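Local structure of 3,4-dihydroxy-2-butanone 4-phosphate synthase (Acinetobacter baumannii, 6MNZ) at residues S4-L9 / I196-T201; H106-A111 / G125-L130; E222-R227 / R335-E340; T249-G254 / K266-P271; V329-L334 / S355-E360. The protein probably converts D-ribulose 5-phosphate into formate and 3,4-dihydroxy-2-butanone 4-phosphate for riboflavin biosynthesis, using magnesium or manganese ions. One frame throughout, in Å; residues are numbered along the deposited sequence.

How the interactions relate
Interactions 1 and 2 belong to the DHBP synthase part of the chain, while interactions 3, 4 and 5 belong to the part related to GTP cyclohydrolase II. The two parts meet between interactions 1 and 5, whose centres are about 16 Å apart: M200 O lies 3.4 Å from F357 CZ. Interactions 3 and 5 share helix 320-336 and are joined by a probable backbone hydrogen bond from V339 N to L334 O. Interaction 4, where R251 also holds a sulfate ion, reaches this helix through V250 and V252. Interaction 2 is remote from interaction 4, about 49 Å between centres, and its I127 side chain is about 11 Å from that of E164, predicted to be essential for catalysis.

Interaction 1: S4-L9 / I196-T201; sequences SRVEEL and IHYRMT
V6 lays its CG1 methyl over one face of the Y198 ring, 3.9 Å from the ring centroid and 28° off the ring normal, a CH-pi contact. The methyl sits nearer the root of the ring than its hydroxyl end, with V6 CG1 3.5 Å from Y198 CG. A chi1 of -179° sets Y198 CG opposite its own backbone N and carries the ring out from helix 192-202 to the first turn of helix 6-15. E7 joins from a slant: its CG is 3.6 Å from Y198 CE1, and its carboxylate plane is turned 46° from the ring plane. The bend in the E7 chain lets the methylene rest on the tyrosine while the acid turns back to R5, where E7 OE1 forms a salt bridge with R5 NE at 3.5 Å. R5 occupies the N-cap position, and its carbonyl O accepts L9 N at 3.2 Å as the helix begins. A branched valine suits the buried side of this contact; glutamate, apolar along its stem and charged at its end, suits the outer side. On another side of helix 192-202, R199 makes salt bridges with D149 and E203. The contact is helix-helix packing in an alpha/beta arrangement: helix 6-15 leads to strand 19-22, and helix 192-202 follows strand 188-191, which lies parallel and next to strand 19-22 in the mixed sheet of the DHBP synthase fold.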
# COMPACT_ATOMS: atom_id res chain seq x y z
N SER A 4 13.90 -34.43 -3.49
CA SER A 4 12.78 -33.76 -4.14
C SER A 4 11.61 -33.57 -3.18
O SER A 4 10.60 -32.97 -3.53
CB SER A 4 12.33 -34.55 -5.38
OG SER A 4 11.53 -33.75 -6.22
N ARG A 5 11.78 -34.05 -1.95
CA ARG A 5 10.68 -34.26 -1.02
C ARG A 5 10.94 -33.48 0.26
O ARG A 5 12.03 -33.59 0.84
CB ARG A 5 10.50 -35.76 -0.72
CG ARG A 5 9.53 -36.07 0.41
CD ARG A 5 10.25 -36.55 1.66
NE ARG A 5 9.42 -37.45 2.46
CZ ARG A 5 9.38 -38.77 2.32
NH1 ARG A 5 9.97 -39.35 1.27
NH2 ARG A 5 8.64 -39.50 3.14
N VAL A 6 9.94 -32.72 0.71
CA VAL A 6 10.18 -31.65 1.66
C VAL A 6 10.82 -32.19 2.93
O VAL A 6 11.65 -31.53 3.56
CB VAL A 6 8.87 -30.90 1.97
CG1 VAL A 6 9.07 -29.93 3.12
CG2 VAL A 6 8.38 -30.16 0.73
N GLU A 7 10.39 -33.38 3.37
CA GLU A 7 10.84 -33.90 4.65
C GLU A 7 12.33 -34.24 4.63
O GLU A 7 13.02 -34.02 5.63
CB GLU A 7 10.02 -35.13 5.05
CG GLU A 7 8.55 -34.83 5.31
CD GLU A 7 7.68 -35.13 4.10
OE1 GLU A 7 6.80 -36.02 4.21
OE2 GLU A 7 7.78 -34.40 3.10
N GLU A 8 12.85 -34.68 3.48
CA GLU A 8 14.29 -34.85 3.35
C GLU A 8 15.00 -33.50 3.32
O GLU A 8 16.12 -33.38 3.83
CB GLU A 8 14.61 -35.65 2.09
CG GLU A 8 14.01 -37.04 2.06
CD GLU A 8 14.08 -37.68 0.69
OE1 GLU A 8 13.69 -37.01 -0.30
OE2 GLU A 8 14.60 -38.81 0.58
N LEU A 9 14.43 -32.53 2.61
CA LEU A 9 15.02 -31.20 2.57
C LEU A 9 15.19 -30.63 3.98
O LEU A 9 16.26 -30.12 4.32
CB LEU A 9 14.15 -30.27 1.73
CG LEU A 9 13.83 -30.77 0.32
CD1 LEU A 9 12.90 -29.80 -0.40
CD2 LEU A 9 15.10 -30.98 -0.49
N ILE A 196 5.48 -24.43 0.79
CA ILE A 196 4.19 -23.83 1.12
C ILE A 196 3.19 -24.92 1.49
O ILE A 196 2.57 -24.89 2.56
CB ILE A 196 3.66 -22.98 -0.05
CG1 ILE A 196 4.51 -21.73 -0.22
CG2 ILE A 196 2.21 -22.59 0.19
CD1 ILE A 196 4.25 -20.96 -1.49
N HIS A 197 3.00 -25.88 0.59
CA HIS A 197 1.98 -26.89 0.79
C HIS A 197 2.29 -27.77 2.00
O HIS A 197 1.38 -28.10 2.77
CB HIS A 197 1.84 -27.75 -0.46
CG HIS A 197 0.73 -28.75 -0.40
ND1 HIS A 197 -0.59 -28.39 -0.29
CD2 HIS A 197 0.75 -30.11 -0.43
CE1 HIS A 197 -1.34 -29.48 -0.24
NE2 HIS A 197 -0.55 -30.53 -0.36
N TYR A 198 3.57 -28.02 2.27
CA TYR A 198 3.93 -28.77 3.46
C TYR A 198 3.48 -28.04 4.72
O TYR A 198 2.82 -28.62 5.59
CB TYR A 198 5.44 -29.02 3.49
CG TYR A 198 5.90 -29.81 4.69
CD1 TYR A 198 6.03 -31.19 4.62
CD2 TYR A 198 6.27 -29.18 5.87
CE1 TYR A 198 6.40 -31.93 5.72
CE2 TYR A 198 6.64 -29.91 6.98
CZ TYR A 198 6.69 -31.29 6.90
OH TYR A 198 7.04 -32.02 8.01
N ARG A 199 3.85 -26.76 4.84
CA ARG A 199 3.47 -25.98 6.01
C ARG A 199 1.96 -25.95 6.19
O ARG A 199 1.45 -25.97 7.32
CB ARG A 199 4.02 -24.56 5.90
CG ARG A 199 5.53 -24.47 6.00
CD ARG A 199 5.98 -23.06 6.40
NE ARG A 199 5.42 -22.65 7.68
CZ ARG A 199 5.59 -21.45 8.23
NH1 ARG A 199 6.29 -20.52 7.58
NH2 ARG A 199 4.96 -21.14 9.35
N MET A 200 1.22 -25.83 5.08
CA MET A 200 -0.24 -25.81 5.16
C MET A 200 -0.81 -27.15 5.59
O MET A 200 -1.91 -27.19 6.14
CB MET A 200 -0.83 -25.39 3.82
CG MET A 200 -0.48 -23.98 3.39
SD MET A 200 -1.02 -22.71 4.56
CE MET A 200 -1.37 -21.35 3.45
N THR A 201 -0.07 -28.24 5.40
CA THR A 201 -0.59 -29.57 5.70
C THR A 201 -0.23 -30.05 7.09
O THR A 201 -0.90 -30.95 7.62
CB THR A 201 -0.09 -30.59 4.67
OG1 THR A 201 1.34 -30.68 4.74
CG2 THR A 201 -0.50 -30.18 3.26

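Interaction 2: H106-A111 / G125-L130; sequences HTIQAA and GHIFPL
A classic beta bulge, with H126 and I127 both facing E90, lies at the corner from which strand 127-131 runs on; beside it I127 packs on T107 and I108 of helix 101-112. The contact is wholly apolar. T107 CG2 lies 3.8 Å from I127 CG1, the two side chains running past each other in opposite directions. I108 instead crosses I127 at about a right angle, with I108 CD1 3.9 Å from I127 CD1 and I108 CG1 4.0 Å from the same methyl. On I127, CG1 lies mainly against the threonine and CD1 against the isoleucine. The threonine rotation (chi1 -68°) divides its labour: CG2 faces the strand, while OG1 is placed beside the backbone N and hydrogen-bonds to E103 O one turn earlier in the helix. A residue with one methyl and one hydroxyl therefore fits a buried place without leaving its polar atom unpartnered, and the longer isoleucines fill the space between helix and strand. The neighbouring elements continue this layer: I108 and A111 also pack on L58 of strand 57-60, which runs parallel to strand 127-131 and exchanges backbone hydrogen bonds with it, so helix 101-112 packs against both strands.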
# COMPACT_ATOMS: atom_id res chain seq x y z
N HIS A 106 32.59 -16.81 9.35
CA HIS A 106 32.72 -16.28 10.71
C HIS A 106 31.74 -15.14 10.95
O HIS A 106 31.12 -15.06 12.01
CB HIS A 106 34.16 -15.83 10.95
CG HIS A 106 34.37 -15.17 12.28
ND1 HIS A 106 33.54 -15.39 13.36
CD2 HIS A 106 35.32 -14.30 12.70
CE1 HIS A 106 33.90 -14.58 14.35
NE2 HIS A 106 34.99 -13.93 13.98
N THR A 107 31.55 -14.28 9.94
CA THR A 107 30.59 -13.19 10.09
C THR A 107 29.18 -13.73 10.33
O THR A 107 28.43 -13.20 11.15
CB THR A 107 30.61 -12.30 8.84
OG1 THR A 107 31.86 -11.60 8.78
CG2 THR A 107 29.47 -11.29 8.88
N ILE A 108 28.78 -14.75 9.56
CA ILE A 108 27.45 -15.32 9.72
C ILE A 108 27.26 -15.83 11.15
O ILE A 108 26.24 -15.56 11.79
CB ILE A 108 27.22 -16.44 8.69
CG1 ILE A 108 27.14 -15.84 7.28
CG2 ILE A 108 25.94 -17.21 9.01
CD1 ILE A 108 27.54 -16.81 6.19
N GLN A 109 28.25 -16.55 11.66
CA GLN A 109 28.14 -17.12 13.01
C GLN A 109 27.82 -16.04 14.03
O GLN A 109 26.96 -16.23 14.90
CB GLN A 109 29.44 -17.84 13.38
CG GLN A 109 29.77 -19.04 12.50
CD GLN A 109 28.62 -20.01 12.37
OE1 GLN A 109 28.49 -20.68 11.35
NE2 GLN A 109 27.89 -20.23 13.46
N ALA A 110 28.48 -14.88 13.93
CA ALA A 110 28.23 -13.80 14.87
C ALA A 110 26.78 -13.34 14.81
O ALA A 110 26.15 -13.10 15.84
CB ALA A 110 29.18 -12.63 14.60
N ALA A 111 26.21 -13.29 13.60
CA ALA A 111 24.84 -12.81 13.45
C ALA A 111 23.85 -13.80 14.06
O ALA A 111 22.93 -13.40 14.77
CB ALA A 111 24.53 -12.57 11.98
N GLY A 125 29.78 -4.48 5.27
CA GLY A 125 30.61 -5.66 5.32
C GLY A 125 30.69 -6.39 3.99
O GLY A 125 30.60 -5.78 2.93
N HIS A 126 30.65 -7.72 4.06
CA HIS A 126 30.63 -8.55 2.86
C HIS A 126 29.67 -9.73 2.99
O HIS A 126 29.67 -10.60 2.11
CB HIS A 126 32.03 -9.06 2.53
CG HIS A 126 33.04 -7.97 2.31
ND1 HIS A 126 33.50 -7.17 3.34
CD2 HIS A 126 33.66 -7.55 1.19
CE1 HIS A 126 34.27 -6.22 2.83
NE2 HIS A 126 34.42 -6.46 1.54
N ILE A 127 28.87 -9.79 4.05
CA ILE A 127 27.72 -10.69 4.13
C ILE A 127 26.46 -9.84 4.04
O ILE A 127 26.42 -8.71 4.54
CB ILE A 127 27.74 -11.51 5.43
CG1 ILE A 127 28.80 -12.61 5.35
CG2 ILE A 127 26.36 -12.11 5.72
CD1 ILE A 127 28.59 -13.62 4.24
N PHE A 128 25.45 -10.37 3.35
CA PHE A 128 24.30 -9.59 2.90
C PHE A 128 23.04 -10.20 3.50
O PHE A 128 22.40 -11.07 2.89
CB PHE A 128 24.22 -9.55 1.38
CG PHE A 128 25.40 -8.91 0.73
CD1 PHE A 128 25.47 -7.53 0.64
CD2 PHE A 128 26.53 -9.65 0.46
CE1 PHE A 128 26.61 -6.91 0.18
CE2 PHE A 128 27.67 -9.04 -0.02
CZ PHE A 128 27.70 -7.67 -0.19
N PRO A 129 22.67 -9.81 4.72
CA PRO A 129 21.51 -10.44 5.36
C PRO A 129 20.22 -10.00 4.69
O PRO A 129 20.13 -8.93 4.09
CB PRO A 129 21.57 -9.94 6.81
CG PRO A 129 22.97 -9.42 6.99
CD PRO A 129 23.38 -8.91 5.65
N LEU A 130 19.22 -10.88 4.76
CA LEU A 130 17.91 -10.64 4.17
C LEU A 130 16.84 -10.87 5.23
O LEU A 130 16.90 -11.86 5.97
CB LEU A 130 17.67 -11.54 2.96
CG LEU A 130 18.80 -11.55 1.93
CD1 LEU A 130 18.52 -12.58 0.84
CD2 LEU A 130 18.97 -10.17 1.32

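Interaction 3: E222-R227 / R335-E340; sequences ELYRYR and RDLGVE
Y224 and Y226, two residues apart on strand 220-228, send their rings from the same side of the strand to the end of helix 320-336, but each is used differently. Y224 offers a face. L337 CD2 stands over it, 3.4 Å from the centroid and 17° off the ring normal, shifted toward the CD1-CE1 rim, in a CH-pi contact. Y226 offers its hydroxyl end: OH donates a hydrogen bond to D336 OD2 at 2.5 Å, the oxygen lying at the ring edge near its plane while the carboxylate is turned 88° from the ring. D336, its chi1 trans at 176°, extends the acid toward the strand. L337 lies between the two tyrosines, since its CD2 is also 3.4 Å from Y226 OH. G338, with positive phi, sits in a Schellman motif: G338 N bonds to R335 O at 2.8 Å, and V339 N probably to L334 O. Leucine's branched end places a methyl over the aromatic face. R208 also forms a salt bridge with D336 OD2, so one carboxylate oxygen gathers a phenol and a guanidinium; both would be expected to favour its negative charge and to limit the acid's rotation.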
# COMPACT_ATOMS: atom_id res chain seq x y z
N GLU A 222 -23.70 -16.58 8.73
CA GLU A 222 -22.81 -16.51 9.87
C GLU A 222 -21.42 -16.08 9.40
O GLU A 222 -20.87 -16.66 8.47
CB GLU A 222 -22.73 -17.86 10.58
CG GLU A 222 -24.07 -18.41 11.02
CD GLU A 222 -24.72 -17.57 12.10
OE1 GLU A 222 -24.02 -16.76 12.73
OE2 GLU A 222 -25.93 -17.78 12.37
N LEU A 223 -20.88 -15.04 10.04
CA LEU A 223 -19.57 -14.49 9.69
C LEU A 223 -18.52 -15.10 10.61
O LEU A 223 -18.39 -14.69 11.77
CB LEU A 223 -19.58 -12.97 9.81
CG LEU A 223 -18.80 -12.19 8.75
CD1 LEU A 223 -19.56 -12.19 7.44
CD2 LEU A 223 -18.54 -10.77 9.23
N TYR A 224 -17.63 -15.90 10.03
CA TYR A 224 -16.43 -16.38 10.71
C TYR A 224 -15.24 -15.55 10.23
O TYR A 224 -14.94 -15.52 9.04
CB TYR A 224 -16.22 -17.87 10.45
CG TYR A 224 -17.36 -18.75 10.93
CD1 TYR A 224 -17.15 -19.72 11.89
CD2 TYR A 224 -18.59 -18.72 10.29
CE1 TYR A 224 -18.15 -20.60 12.25
CE2 TYR A 224 -19.64 -19.52 10.72
CZ TYR A 224 -19.41 -20.46 11.70
OH TYR A 224 -20.42 -21.31 12.09
N ARG A 225 -14.66 -14.77 11.14
CA ARG A 225 -13.42 -14.05 10.88
C ARG A 225 -12.22 -14.88 11.30
O ARG A 225 -12.09 -15.26 12.47
CB ARG A 225 -13.43 -12.70 11.62
CG ARG A 225 -14.29 -11.64 10.95
CD ARG A 225 -14.62 -10.49 11.90
NE ARG A 225 -13.77 -9.33 11.66
CZ ARG A 225 -12.75 -8.95 12.43
NH1 ARG A 225 -12.46 -9.62 13.54
NH2 ARG A 225 -12.07 -7.86 12.12
N TYR A 226 -11.28 -15.07 10.37
CA TYR A 226 -10.07 -15.83 10.62
C TYR A 226 -8.84 -14.96 10.44
O TYR A 226 -8.86 -13.96 9.71
CB TYR A 226 -9.98 -17.03 9.67
CG TYR A 226 -11.02 -18.09 9.93
CD1 TYR A 226 -12.28 -18.02 9.36
CD2 TYR A 226 -10.75 -19.17 10.77
CE1 TYR A 226 -13.19 -19.05 9.50
CE2 TYR A 226 -11.64 -20.21 10.89
CZ TYR A 226 -12.90 -20.09 10.34
OH TYR A 226 -13.85 -21.04 10.63
N ARG A 227 -7.75 -15.34 11.12
CA ARG A 227 -6.44 -14.75 10.90
C ARG A 227 -5.39 -15.85 10.77
O ARG A 227 -5.38 -16.80 11.56
CB ARG A 227 -6.07 -13.80 12.04
CG ARG A 227 -6.29 -12.33 11.73
CD ARG A 227 -5.39 -11.44 12.57
NE ARG A 227 -5.77 -11.46 13.99
CZ ARG A 227 -6.56 -10.55 14.56
NH1 ARG A 227 -7.16 -9.62 13.84
NH2 ARG A 227 -6.81 -10.64 15.86
N ARG A 335 -12.02 -27.01 7.09
CA ARG A 335 -11.92 -28.01 8.15
C ARG A 335 -12.38 -27.45 9.48
O ARG A 335 -13.06 -28.15 10.25
CB ARG A 335 -10.48 -28.51 8.26
CG ARG A 335 -10.28 -29.52 9.38
CD ARG A 335 -8.98 -30.28 9.22
NE ARG A 335 -7.82 -29.43 9.48
CZ ARG A 335 -6.78 -29.29 8.66
NH1 ARG A 335 -6.72 -29.95 7.51
NH2 ARG A 335 -5.78 -28.48 9.00
N ASP A 336 -11.96 -26.23 9.82
CA ASP A 336 -12.39 -25.62 11.08
C ASP A 336 -13.91 -25.50 11.14
O ASP A 336 -14.50 -25.64 12.22
CB ASP A 336 -11.73 -24.25 11.25
CG ASP A 336 -12.22 -23.53 12.49
OD1 ASP A 336 -11.75 -23.86 13.60
OD2 ASP A 336 -13.06 -22.61 12.35
N LEU A 337 -14.55 -25.28 10.00
CA LEU A 337 -16.01 -25.26 9.93
C LEU A 337 -16.61 -26.66 9.93
O LEU A 337 -17.84 -26.78 10.07
CB LEU A 337 -16.46 -24.51 8.68
CG LEU A 337 -16.08 -23.03 8.64
CD1 LEU A 337 -16.27 -22.45 7.24
CD2 LEU A 337 -16.90 -22.24 9.66
N GLY A 338 -15.80 -27.71 9.85
CA GLY A 338 -16.31 -29.06 9.87
C GLY A 338 -16.73 -29.59 8.52
O GLY A 338 -17.61 -30.46 8.45
N VAL A 339 -16.15 -29.09 7.44
CA VAL A 339 -16.45 -29.57 6.10
C VAL A 339 -15.66 -30.85 5.83
O VAL A 339 -14.49 -30.96 6.20
CB VAL A 339 -16.13 -28.49 5.06
CG1 VAL A 339 -16.46 -28.98 3.66
CG2 VAL A 339 -16.89 -27.21 5.37
N GLU A 340 -16.34 -31.84 5.25
CA GLU A 340 -15.73 -33.13 4.94
C GLU A 340 -15.99 -33.61 3.53
O GLU A 340 -15.19 -34.40 3.01
CB GLU A 340 -16.22 -34.20 5.93
CG GLU A 340 -15.38 -35.47 5.94
CD GLU A 340 -15.95 -36.55 6.85
OE1 GLU A 340 -15.62 -37.73 6.64
OE2 GLU A 340 -16.73 -36.21 7.76

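Interaction 4: T249-G254 / K266-P271; sequences TVRVHG and KADGEP. With SO4 (sulfate ion), chain D.
With chi1 near trans in both R251 (176°) and D268 (175°), the two side chains reach out from their backbones and cross between strand 248-253 and helix 266-269. D268 OD1 lies alongside CB, CG and CD of R251, nearest R251 CB at 2.9 Å, rather than at the guanidinium: R251 NE is 4.1 Å from D268 OD1, beyond a salt bridge, and the guanidinium and carboxylate planes are 80° apart. The arginine chain bends at chi2 and carries its head on to a sulfate ion, probably from the crystallisation liquor. There the guanidinium straddles sulfate O1 edge-on, with R251 NH1 3.2 Å and R251 NH2 3.1 Å from it; the bonds to O2 and O3 are weak. S347 OG holds the same ion. The long arginine stem passes the acid and leaves the guanidinium to meet the sulfate. The arrangement is that of a short helix packed against a strand of a mixed sheet in the GTP cyclohydrolase II-like part of the chain, with a sulfate bound at its side.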
# COMPACT_ATOMS: atom_id res chain seq x y z
N THR A 249 -21.70 -26.85 -0.15
CA THR A 249 -21.40 -26.17 -1.40
C THR A 249 -20.44 -25.02 -1.13
O THR A 249 -20.71 -24.17 -0.28
CB THR A 249 -22.69 -25.65 -2.05
OG1 THR A 249 -23.64 -26.72 -2.15
CG2 THR A 249 -22.41 -25.08 -3.43
N VAL A 250 -19.29 -25.03 -1.80
CA VAL A 250 -18.12 -24.29 -1.36
C VAL A 250 -17.61 -23.44 -2.51
O VAL A 250 -17.60 -23.88 -3.67
CB VAL A 250 -17.01 -25.23 -0.85
CG1 VAL A 250 -15.75 -24.44 -0.51
CG2 VAL A 250 -17.49 -26.00 0.37
N ARG A 251 -17.15 -22.23 -2.19
CA ARG A 251 -16.28 -21.46 -3.08
C ARG A 251 -15.21 -20.78 -2.25
O ARG A 251 -15.52 -19.95 -1.39
CB ARG A 251 -17.08 -20.43 -3.87
CG ARG A 251 -16.22 -19.53 -4.74
CD ARG A 251 -16.77 -19.42 -6.15
NE ARG A 251 -15.93 -18.58 -7.00
CZ ARG A 251 -15.01 -19.03 -7.85
NH1 ARG A 251 -14.87 -20.34 -8.06
NH2 ARG A 251 -14.29 -18.18 -8.56
N VAL A 252 -13.95 -21.08 -2.55
CA VAL A 252 -12.84 -20.22 -2.16
C VAL A 252 -12.68 -19.10 -3.18
O VAL A 252 -12.61 -19.35 -4.39
CB VAL A 252 -11.55 -21.04 -2.03
CG1 VAL A 252 -10.34 -20.12 -1.91
CG2 VAL A 252 -11.63 -21.97 -0.83
N HIS A 253 -12.58 -17.87 -2.69
CA HIS A 253 -12.84 -16.68 -3.50
C HIS A 253 -11.71 -15.68 -3.31
O HIS A 253 -11.47 -15.20 -2.20
CB HIS A 253 -14.17 -16.04 -3.11
CG HIS A 253 -14.77 -15.22 -4.21
ND1 HIS A 253 -15.02 -15.73 -5.46
CD2 HIS A 253 -14.93 -13.88 -4.32
CE1 HIS A 253 -15.38 -14.76 -6.27
NE2 HIS A 253 -15.39 -13.63 -5.58
N GLY A 254 -11.03 -15.35 -4.41
CA GLY A 254 -10.13 -14.20 -4.46
C GLY A 254 -10.65 -13.12 -5.40
O GLY A 254 -11.12 -13.42 -6.50
N LYS A 266 -21.43 -12.69 -7.06
CA LYS A 266 -22.87 -12.65 -6.82
C LYS A 266 -23.52 -13.97 -7.20
O LYS A 266 -24.09 -14.66 -6.35
CB LYS A 266 -23.51 -11.49 -7.58
CG LYS A 266 -24.90 -11.13 -7.08
CD LYS A 266 -26.00 -11.63 -8.00
CE LYS A 266 -27.37 -11.45 -7.36
NZ LYS A 266 -28.48 -11.75 -8.30
N ALA A 267 -23.24 -14.44 -8.41
CA ALA A 267 -23.72 -15.74 -8.87
C ALA A 267 -23.10 -16.88 -8.05
O ALA A 267 -23.26 -18.05 -8.40
CB ALA A 267 -23.40 -15.94 -10.35
N ASP A 268 -22.26 -16.52 -7.08
CA ASP A 268 -21.88 -17.44 -6.01
C ASP A 268 -22.60 -17.17 -4.70
O ASP A 268 -22.95 -18.12 -3.99
CB ASP A 268 -20.37 -17.37 -5.78
CG ASP A 268 -19.92 -18.22 -4.61
OD1 ASP A 268 -18.77 -18.03 -4.15
OD2 ASP A 268 -20.63 -19.18 -4.25
N GLY A 269 -22.95 -15.91 -4.42
CA GLY A 269 -23.79 -15.62 -3.28
C GLY A 269 -25.15 -16.29 -3.34
O GLY A 269 -25.70 -16.68 -2.31
N GLU A 270 -25.68 -16.48 -4.55
CA GLU A 270 -27.03 -17.02 -4.66
C GLU A 270 -27.00 -18.54 -4.48
O GLU A 270 -27.76 -19.08 -3.67
CB GLU A 270 -27.68 -16.65 -5.99
CG GLU A 270 -27.27 -15.30 -6.56
CD GLU A 270 -27.94 -15.01 -7.89
OE1 GLU A 270 -29.12 -15.39 -8.05
OE2 GLU A 270 -27.25 -14.55 -8.82
N PRO A 271 -26.07 -19.26 -5.13
CA PRO A 271 -26.02 -20.71 -4.92
C PRO A 271 -25.69 -21.13 -3.50
O PRO A 271 -25.45 -22.31 -3.27
CB PRO A 271 -24.92 -21.16 -5.90
CG PRO A 271 -24.95 -20.14 -6.98
CD PRO A 271 -25.25 -18.84 -6.28
S SO4 D . -13.24 -20.08 -11.35
O1 SO4 D . -12.43 -20.10 -10.14
O2 SO4 D . -14.37 -20.99 -11.20
O3 SO4 D . -13.74 -18.72 -11.58
O4 SO4 D . -12.43 -20.50 -12.49

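Interaction 5: V329-L334 / S355-E360; sequences VGAQIL and SGFNLE
Helix 320-336 receives an aromatic side chain from the loop between strands 342-344 and 362-365, F357 resting on A331 and Q332. A331 CB stands over one face of the F357 ring, 3.6 Å from its centroid and 24° off the normal, displaced toward the CD2-CE2 rim, in a CH-pi contact. Q332 approaches from a different direction: its CG lies at the ring edge, near the ring plane, 4.0 Å from F357 CE2. Beyond CG the chain leads away from the ring, and the amide plane lies 18° from that of the ring. Alanine fits because a single methyl lets the ring lie close to the helix. F357 also touches T201 of helix 192-202, so the ring lies between helix 320-336 and helix 192-202. No hydrogen bond crosses between 329-334 and 355-360, which makes their contact one of shape and dispersion alone; Q332 OE1 is satisfied instead by T205 N.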
# COMPACT_ATOMS: atom_id res chain seq x y z
N VAL A 329 -5.08 -21.73 3.09
CA VAL A 329 -5.90 -20.93 3.99
C VAL A 329 -7.37 -21.32 3.86
O VAL A 329 -8.03 -21.64 4.85
CB VAL A 329 -5.70 -19.43 3.70
CG1 VAL A 329 -6.71 -18.58 4.48
CG2 VAL A 329 -4.28 -19.01 4.05
N GLY A 330 -7.85 -21.45 2.62
CA GLY A 330 -9.23 -21.85 2.41
C GLY A 330 -9.54 -23.23 2.94
O GLY A 330 -10.65 -23.48 3.42
N ALA A 331 -8.54 -24.11 2.98
CA ALA A 331 -8.77 -25.48 3.41
C ALA A 331 -8.81 -25.60 4.93
O ALA A 331 -9.65 -26.31 5.48
CB ALA A 331 -7.70 -26.41 2.84
N GLN A 332 -7.95 -24.84 5.63
CA GLN A 332 -7.98 -24.85 7.08
C GLN A 332 -9.24 -24.19 7.62
O GLN A 332 -9.79 -24.65 8.63
CB GLN A 332 -6.74 -24.14 7.63
CG GLN A 332 -5.43 -24.84 7.30
CD GLN A 332 -4.22 -24.09 7.81
OE1 GLN A 332 -4.26 -23.47 8.87
NE2 GLN A 332 -3.14 -24.11 7.04
N ILE A 333 -9.79 -23.22 6.89
CA ILE A 333 -11.08 -22.65 7.25
C ILE A 333 -12.17 -23.71 7.14
O ILE A 333 -13.05 -23.83 8.01
CB ILE A 333 -11.40 -21.43 6.38
CG1 ILE A 333 -10.49 -20.26 6.78
CG2 ILE A 333 -12.87 -21.05 6.49
CD1 ILE A 333 -10.63 -19.03 5.90
N LEU A 334 -12.19 -24.43 6.02
CA LEU A 334 -13.28 -25.37 5.76
C LEU A 334 -13.22 -26.56 6.71
O LEU A 334 -14.27 -27.03 7.17
CB LEU A 334 -13.22 -25.84 4.31
CG LEU A 334 -13.47 -24.75 3.27
CD1 LEU A 334 -13.01 -25.19 1.89
CD2 LEU A 334 -14.93 -24.34 3.25
N SER A 355 -5.26 -32.55 -0.80
CA SER A 355 -4.24 -33.56 -0.55
C SER A 355 -3.92 -33.86 0.91
O SER A 355 -3.44 -34.96 1.21
CB SER A 355 -2.92 -33.16 -1.21
OG SER A 355 -1.91 -34.10 -0.89
N GLY A 356 -4.41 -33.04 1.83
CA GLY A 356 -3.95 -33.16 3.21
C GLY A 356 -5.07 -32.92 4.20
O GLY A 356 -4.95 -33.28 5.37
N PHE A 357 -6.24 -32.66 3.64
CA PHE A 357 -7.34 -32.02 4.37
C PHE A 357 -8.54 -32.95 4.20
O PHE A 357 -9.17 -32.96 3.15
CB PHE A 357 -7.61 -30.62 3.83
CG PHE A 357 -6.39 -29.73 3.83
CD1 PHE A 357 -5.41 -29.88 2.86
CD2 PHE A 357 -6.27 -28.70 4.75
CE1 PHE A 357 -4.28 -29.08 2.88
CE2 PHE A 357 -5.19 -27.84 4.70
CZ PHE A 357 -4.19 -28.03 3.77
N ASN A 358 -8.87 -33.70 5.25
CA ASN A 358 -10.25 -34.11 5.42
C ASN A 358 -10.75 -34.95 4.24
O ASN A 358 -11.70 -34.52 3.60
CB ASN A 358 -11.20 -32.92 5.57
CG ASN A 358 -11.14 -32.29 6.95
OD1 ASN A 358 -11.43 -31.11 7.10
ND2 ASN A 358 -11.02 -33.13 7.98
N LEU A 359 -10.45 -36.24 4.22
CA LEU A 359 -10.23 -37.04 3.02
C LEU A 359 -10.95 -36.54 1.78
O LEU A 359 -11.04 -35.33 1.59
CB LEU A 359 -10.78 -38.44 3.30
CG LEU A 359 -12.28 -38.22 3.65
CD1 LEU A 359 -13.23 -38.32 2.44
CD2 LEU A 359 -12.77 -39.12 4.77
N GLU A 360 -10.99 -37.38 0.73
CA GLU A 360 -11.02 -36.90 -0.64
C GLU A 360 -12.31 -36.13 -0.89
O GLU A 360 -13.40 -36.72 -0.90
CB GLU A 360 -10.93 -38.09 -1.61
CG GLU A 360 -11.50 -37.85 -3.02
CD GLU A 360 -11.53 -39.12 -3.86
OE1 GLU A 360 -11.09 -40.18 -3.35
OE2 GLU A 360 -12.17 -39.11 -4.93